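Local coordinates for pumilio homolog 23 (Arabidopsis thaliana, PDB 5WZK), which binds RNA sequence-specifically through its pumilio repeats, recognising 18S rRNA, and probably regulates translation and mRNA stability by binding the 3'-UTRs of target mRNAs, at residues I13-A25 and E48-I62. Sequence-based numbering, arbitrary orientation.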
loop_
_atom_site.group_PDB
_atom_site.type_symbol
_atom_site.label_atom_id
_atom_site.label_comp_id
_atom_site.label_asym_id
_atom_site.label_seq_id
_atom_site.Cartn_x
_atom_site.Cartn_y
_atom_site.Cartn_z
ATOM N N ILE A 13 -34.420 -25.775 -2.661
ATOM C CA ILE A 13 -34.846 -26.126 -1.305
ATOM C C ILE A 13 -36.326 -25.810 -1.041
ATOM O O ILE A 13 -36.886 -24.884 -1.630
ATOM C CB ILE A 13 -33.961 -25.429 -0.288
ATOM C CG1 ILE A 13 -33.336 -24.192 -0.919
ATOM C CG2 ILE A 13 -32.887 -26.384 0.220
ATOM C CD1 ILE A 13 -32.354 -23.534 -0.016
ATOM N N ASP A 14 -36.953 -26.577 -0.146
ATOM C CA ASP A 14 -38.403 -26.522 0.002
ATOM C C ASP A 14 -38.849 -25.260 0.739
ATOM O O ASP A 14 -38.046 -24.584 1.393
ATOM C CB ASP A 14 -38.924 -27.775 0.721
ATOM C CG ASP A 14 -38.047 -28.212 1.889
ATOM O OD1 ASP A 14 -37.225 -27.406 2.365
ATOM O OD2 ASP A 14 -38.180 -29.377 2.328
ATOM N N PRO A 15 -40.133 -24.904 0.613
ATOM C CA PRO A 15 -40.641 -23.720 1.330
ATOM C C PRO A 15 -40.516 -23.809 2.840
ATOM O O PRO A 15 -40.260 -22.783 3.488
ATOM C CB PRO A 15 -42.111 -23.654 0.888
ATOM C CG PRO A 15 -42.122 -24.295 -0.454
ATOM C CD PRO A 15 -41.093 -25.392 -0.395
ATOM N N GLU A 16 -40.722 -24.992 3.429
ATOM C CA GLU A 16 -40.578 -25.113 4.875
ATOM C C GLU A 16 -39.213 -24.592 5.318
ATOM O O GLU A 16 -39.103 -23.866 6.314
ATOM C CB GLU A 16 -40.787 -26.569 5.310
ATOM N N THR A 17 -38.169 -24.902 4.546
ATOM C CA THR A 17 -36.820 -24.495 4.922
ATOM C C THR A 17 -36.584 -23.017 4.656
ATOM O O THR A 17 -36.005 -22.316 5.495
ATOM C CB THR A 17 -35.794 -25.334 4.169
ATOM O OG1 THR A 17 -36.085 -26.722 4.373
ATOM C CG2 THR A 17 -34.394 -25.038 4.668
ATOM N N SER A 18 -37.015 -22.525 3.495
ATOM C CA SER A 18 -36.871 -21.106 3.214
ATOM C C SER A 18 -37.656 -20.272 4.222
ATOM O O SER A 18 -37.118 -19.329 4.819
ATOM C CB SER A 18 -37.325 -20.804 1.790
ATOM O OG SER A 18 -36.661 -19.648 1.303
ATOM N N LYS A 19 -38.929 -20.607 4.433
ATOM C CA LYS A 19 -39.720 -19.862 5.408
ATOM C C LYS A 19 -39.037 -19.854 6.767
ATOM O O LYS A 19 -38.978 -18.810 7.436
ATOM C CB LYS A 19 -41.134 -20.443 5.528
ATOM C CG LYS A 19 -41.936 -19.794 6.666
ATOM C CD LYS A 19 -43.440 -19.978 6.525
ATOM C CE LYS A 19 -44.162 -19.062 7.484
ATOM N NZ LYS A 19 -43.682 -17.663 7.289
ATOM N N TYR A 20 -38.489 -21.001 7.175
ATOM C CA TYR A 20 -37.837 -21.099 8.474
ATOM C C TYR A 20 -36.686 -20.101 8.611
ATOM O O TYR A 20 -36.606 -19.376 9.610
ATOM C CB TYR A 20 -37.360 -22.532 8.707
ATOM C CG TYR A 20 -36.614 -22.691 10.001
ATOM C CD1 TYR A 20 -37.292 -22.776 11.211
ATOM C CD2 TYR A 20 -35.226 -22.737 10.016
ATOM C CE1 TYR A 20 -36.600 -22.911 12.415
ATOM C CE2 TYR A 20 -34.522 -22.878 11.204
ATOM C CZ TYR A 20 -35.210 -22.964 12.404
ATOM O OH TYR A 20 -34.500 -23.096 13.582
ATOM N N PHE A 21 -35.792 -20.030 7.610
ATOM C CA PHE A 21 -34.636 -19.138 7.734
ATOM C C PHE A 21 -35.030 -17.684 7.540
ATOM O O PHE A 21 -34.423 -16.792 8.148
ATOM C CB PHE A 21 -33.528 -19.546 6.757
ATOM C CG PHE A 21 -32.845 -20.825 7.145
ATOM C CD1 PHE A 21 -31.928 -20.842 8.174
ATOM C CD2 PHE A 21 -33.170 -22.021 6.530
ATOM C CE1 PHE A 21 -31.328 -22.023 8.573
ATOM C CE2 PHE A 21 -32.570 -23.199 6.927
ATOM C CZ PHE A 21 -31.642 -23.194 7.946
ATOM N N SER A 22 -36.050 -17.425 6.721
ATOM C CA SER A 22 -36.609 -16.081 6.640
ATOM C C SER A 22 -37.172 -15.644 7.987
ATOM O O SER A 22 -36.896 -14.538 8.460
ATOM C CB SER A 22 -37.688 -16.038 5.559
ATOM O OG SER A 22 -37.107 -16.223 4.272
ATOM N N GLU A 23 -37.949 -16.516 8.631
ATOM C CA GLU A 23 -38.558 -16.172 9.910
ATOM C C GLU A 23 -37.506 -15.885 10.976
ATOM O O GLU A 23 -37.685 -14.986 11.809
ATOM C CB GLU A 23 -39.490 -17.295 10.349
ATOM C CG GLU A 23 -40.808 -17.359 9.576
ATOM C CD GLU A 23 -41.643 -16.090 9.717
ATOM O OE1 GLU A 23 -42.215 -15.638 8.693
ATOM O OE2 GLU A 23 -41.728 -15.545 10.844
ATOM N N ILE A 24 -36.398 -16.631 10.967
ATOM C CA ILE A 24 -35.323 -16.368 11.923
ATOM C C ILE A 24 -34.682 -15.012 11.656
ATOM O O ILE A 24 -34.315 -14.287 12.587
ATOM C CB ILE A 24 -34.286 -17.498 11.879
ATOM C CG1 ILE A 24 -34.949 -18.809 12.292
ATOM C CG2 ILE A 24 -33.074 -17.142 12.735
ATOM C CD1 ILE A 24 -34.268 -19.504 13.407
ATOM N N ALA A 25 -34.539 -14.648 10.384
ATOM C CA ALA A 25 -33.976 -13.346 10.049
ATOM C C ALA A 25 -34.877 -12.212 10.533
ATOM O O ALA A 25 -34.389 -11.204 11.061
ATOM C CB ALA A 25 -33.748 -13.257 8.539
ATOM N N GLU A 48 -30.429 -26.990 11.597
ATOM C CA GLU A 48 -31.337 -27.177 10.472
ATOM C C GLU A 48 -30.619 -27.271 9.124
ATOM O O GLU A 48 -31.265 -27.516 8.101
ATOM C CB GLU A 48 -32.372 -26.048 10.438
ATOM C CG GLU A 48 -33.425 -26.160 11.526
ATOM C CD GLU A 48 -34.209 -27.464 11.439
ATOM O OE1 GLU A 48 -34.780 -27.755 10.355
ATOM O OE2 GLU A 48 -34.239 -28.197 12.455
ATOM N N THR A 49 -29.294 -27.085 9.104
ATOM C CA THR A 49 -28.517 -27.204 7.876
ATOM C C THR A 49 -27.804 -28.536 7.746
ATOM O O THR A 49 -27.190 -28.780 6.703
ATOM C CB THR A 49 -27.461 -26.103 7.774
ATOM O OG1 THR A 49 -26.356 -26.439 8.622
ATOM C CG2 THR A 49 -28.029 -24.752 8.179
ATOM N N ARG A 50 -27.846 -29.387 8.773
ATOM C CA ARG A 50 -27.160 -30.675 8.716
ATOM C C ARG A 50 -27.623 -31.479 7.508
ATOM O O ARG A 50 -28.818 -31.745 7.344
ATOM C CB ARG A 50 -27.410 -31.460 9.999
ATOM C CG ARG A 50 -26.193 -31.594 10.894
ATOM C CD ARG A 50 -25.929 -30.308 11.695
ATOM N NE ARG A 50 -24.717 -30.401 12.520
ATOM C CZ ARG A 50 -24.683 -30.869 13.772
ATOM N NH1 ARG A 50 -25.798 -31.292 14.365
ATOM N NH2 ARG A 50 -23.528 -30.924 14.434
ATOM N N GLY A 51 -26.673 -31.848 6.650
ATOM C CA GLY A 51 -26.968 -32.655 5.492
ATOM C C GLY A 51 -27.460 -31.906 4.277
ATOM O O GLY A 51 -27.723 -32.535 3.244
ATOM N N ARG A 52 -27.620 -30.594 4.356
ATOM C CA ARG A 52 -27.867 -29.810 3.159
ATOM C C ARG A 52 -27.099 -28.506 3.240
ATOM O O ARG A 52 -27.603 -27.432 2.887
ATOM C CB ARG A 52 -29.358 -29.574 2.942
ATOM C CG ARG A 52 -30.140 -29.520 4.210
ATOM C CD ARG A 52 -31.617 -29.414 3.913
ATOM N NE ARG A 52 -32.334 -28.922 5.081
ATOM C CZ ARG A 52 -33.537 -28.372 5.030
ATOM N NH1 ARG A 52 -34.144 -28.250 3.854
ATOM N NH2 ARG A 52 -34.120 -27.940 6.148
ATOM N N GLU A 53 -25.859 -28.597 3.717
ATOM C CA GLU A 53 -25.023 -27.416 3.835
ATOM C C GLU A 53 -24.768 -26.787 2.475
ATOM O O GLU A 53 -24.770 -25.556 2.344
ATOM C CB GLU A 53 -23.708 -27.776 4.514
ATOM C CG GLU A 53 -23.851 -28.181 5.957
ATOM C CD GLU A 53 -24.197 -29.641 6.124
ATOM O OE1 GLU A 53 -24.547 -30.288 5.112
ATOM O OE2 GLU A 53 -24.114 -30.135 7.276
ATOM N N TYR A 54 -24.557 -27.608 1.443
ATOM C CA TYR A 54 -24.296 -27.033 0.131
ATOM C C TYR A 54 -25.527 -26.299 -0.377
ATOM O O TYR A 54 -25.428 -25.163 -0.850
ATOM C CB TYR A 54 -23.842 -28.103 -0.874
ATOM C CG TYR A 54 -23.644 -27.503 -2.242
ATOM C CD1 TYR A 54 -22.500 -26.787 -2.540
ATOM C CD2 TYR A 54 -24.629 -27.592 -3.218
ATOM C CE1 TYR A 54 -22.328 -26.192 -3.779
ATOM C CE2 TYR A 54 -24.468 -26.996 -4.474
ATOM C CZ TYR A 54 -23.316 -26.297 -4.745
ATOM O OH TYR A 54 -23.128 -25.695 -5.976
ATOM N N GLU A 55 -26.701 -26.924 -0.264
ATOM C CA GLU A 55 -27.923 -26.315 -0.779
ATOM C C GLU A 55 -28.203 -24.985 -0.098
ATOM O O GLU A 55 -28.572 -24.001 -0.754
ATOM C CB GLU A 55 -29.108 -27.258 -0.590
ATOM C CG GLU A 55 -29.052 -28.528 -1.421
ATOM C CD GLU A 55 -27.850 -29.412 -1.103
ATOM O OE1 GLU A 55 -27.477 -29.497 0.089
ATOM O OE2 GLU A 55 -27.265 -30.001 -2.050
ATOM N N ILE A 56 -28.010 -24.922 1.215
ATOM C CA ILE A 56 -28.423 -23.725 1.929
ATOM C C ILE A 56 -27.382 -22.626 1.775
ATOM O O ILE A 56 -27.721 -21.477 1.465
ATOM C CB ILE A 56 -28.728 -24.085 3.396
ATOM C CG1 ILE A 56 -30.046 -24.870 3.451
ATOM C CG2 ILE A 56 -28.820 -22.857 4.273
ATOM C CD1 ILE A 56 -30.215 -25.674 4.676
ATOM N N ALA A 57 -26.097 -22.968 1.906
ATOM C CA ALA A 57 -25.057 -21.954 1.793
ATOM C C ALA A 57 -24.986 -21.329 0.397
ATOM O O ALA A 57 -24.473 -20.215 0.252
ATOM C CB ALA A 57 -23.706 -22.557 2.185
ATOM N N THR A 58 -25.484 -21.999 -0.635
ATOM C CA THR A 58 -25.367 -21.465 -1.983
ATOM C C THR A 58 -26.669 -20.868 -2.502
ATOM O O THR A 58 -26.680 -20.296 -3.595
ATOM C CB THR A 58 -24.849 -22.547 -2.951
ATOM O OG1 THR A 58 -25.742 -23.664 -2.976
ATOM C CG2 THR A 58 -23.490 -23.036 -2.506
ATOM N N ASP A 59 -27.758 -20.969 -1.754
ATOM C CA ASP A 59 -28.987 -20.296 -2.144
ATOM C C ASP A 59 -28.781 -18.784 -2.124
ATOM O O ASP A 59 -28.262 -18.232 -1.150
ATOM C CB ASP A 59 -30.110 -20.712 -1.195
ATOM C CG ASP A 59 -31.445 -20.153 -1.594
ATOM O OD1 ASP A 59 -32.142 -20.837 -2.386
ATOM O OD2 ASP A 59 -31.788 -19.032 -1.121
ATOM N N TYR A 60 -29.202 -18.106 -3.202
ATOM C CA TYR A 60 -28.883 -16.681 -3.352
ATOM C C TYR A 60 -29.486 -15.821 -2.251
ATOM O O TYR A 60 -28.936 -14.760 -1.948
ATOM C CB TYR A 60 -29.309 -16.165 -4.740
ATOM C CG TYR A 60 -30.805 -15.948 -5.027
ATOM C CD1 TYR A 60 -31.692 -17.013 -5.147
ATOM C CD2 TYR A 60 -31.312 -14.664 -5.247
ATOM C CE1 TYR A 60 -33.042 -16.804 -5.432
ATOM C CE2 TYR A 60 -32.652 -14.447 -5.534
ATOM C CZ TYR A 60 -33.519 -15.522 -5.632
ATOM O OH TYR A 60 -34.868 -15.305 -5.917
ATOM N N ILE A 61 -30.571 -16.274 -1.623
ATOM C CA ILE A 61 -31.250 -15.547 -0.558
ATOM C C ILE A 61 -30.814 -16.060 0.814
ATOM O O ILE A 61 -30.312 -15.289 1.643
ATOM C CB ILE A 61 -32.781 -15.654 -0.732
ATOM C CG1 ILE A 61 -33.249 -14.778 -1.902
ATOM C CG2 ILE A 61 -33.520 -15.295 0.550
ATOM C CD1 ILE A 61 -34.631 -15.112 -2.390
ATOM N N ILE A 62 -30.990 -17.362 1.063
ATOM C CA ILE A 62 -30.752 -17.898 2.407
ATOM C C ILE A 62 -29.283 -17.781 2.823
ATOM O O ILE A 62 -28.974 -17.725 4.021
ATOM C CB ILE A 62 -31.240 -19.362 2.491
ATOM C CG1 ILE A 62 -32.734 -19.452 2.191
ATOM C CG2 ILE A 62 -30.948 -19.960 3.853
ATOM C CD1 ILE A 62 -33.224 -20.878 2.059
#
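F21 meets residues from both ends of 48-62. Its CB and CG lie beside the I62 methyl CG2 (CG to CG2 3.9 Å); farther out, CE2 approaches I56 CD1 at 4.1 Å, and CZ ends 3.9 Å from T49 CG2, with E48 CB equally near. With CG anti to its carbonyl carbon (chi1 -71°), the ring turns toward 48-62, its CG beside I62 and its CZ reaching E48 and T49; L69 of helix 62-70 touches it too. Residues 48-62 begin Pumilio 1, the first repeat of the right-handed, half-donut superhelix, so helix 15-29 packs against the N-terminal end of the repeat array. The polar part centres on R52, whose chain, extended from CG to NE, delivers the guanidinium to T17: NH1 donates to OG1, the oxygen only 11° out of the guanidinium plane, and NH2 adds a weak bond. D14 OD1 forms a 3.5 Å salt bridge with NH1, the carboxylate turned 85° from the guanidinium. A leucine at R52 would probably leave D14 without its cationic mate here and T17 OG1 without these donors. Beyond, I13 CD1 meets I62 CD1 tip to tip; D59 OD2, capping the turn into the next helix, accepts from I61 N and, nearly straight, I62 N, holding I62's backbone.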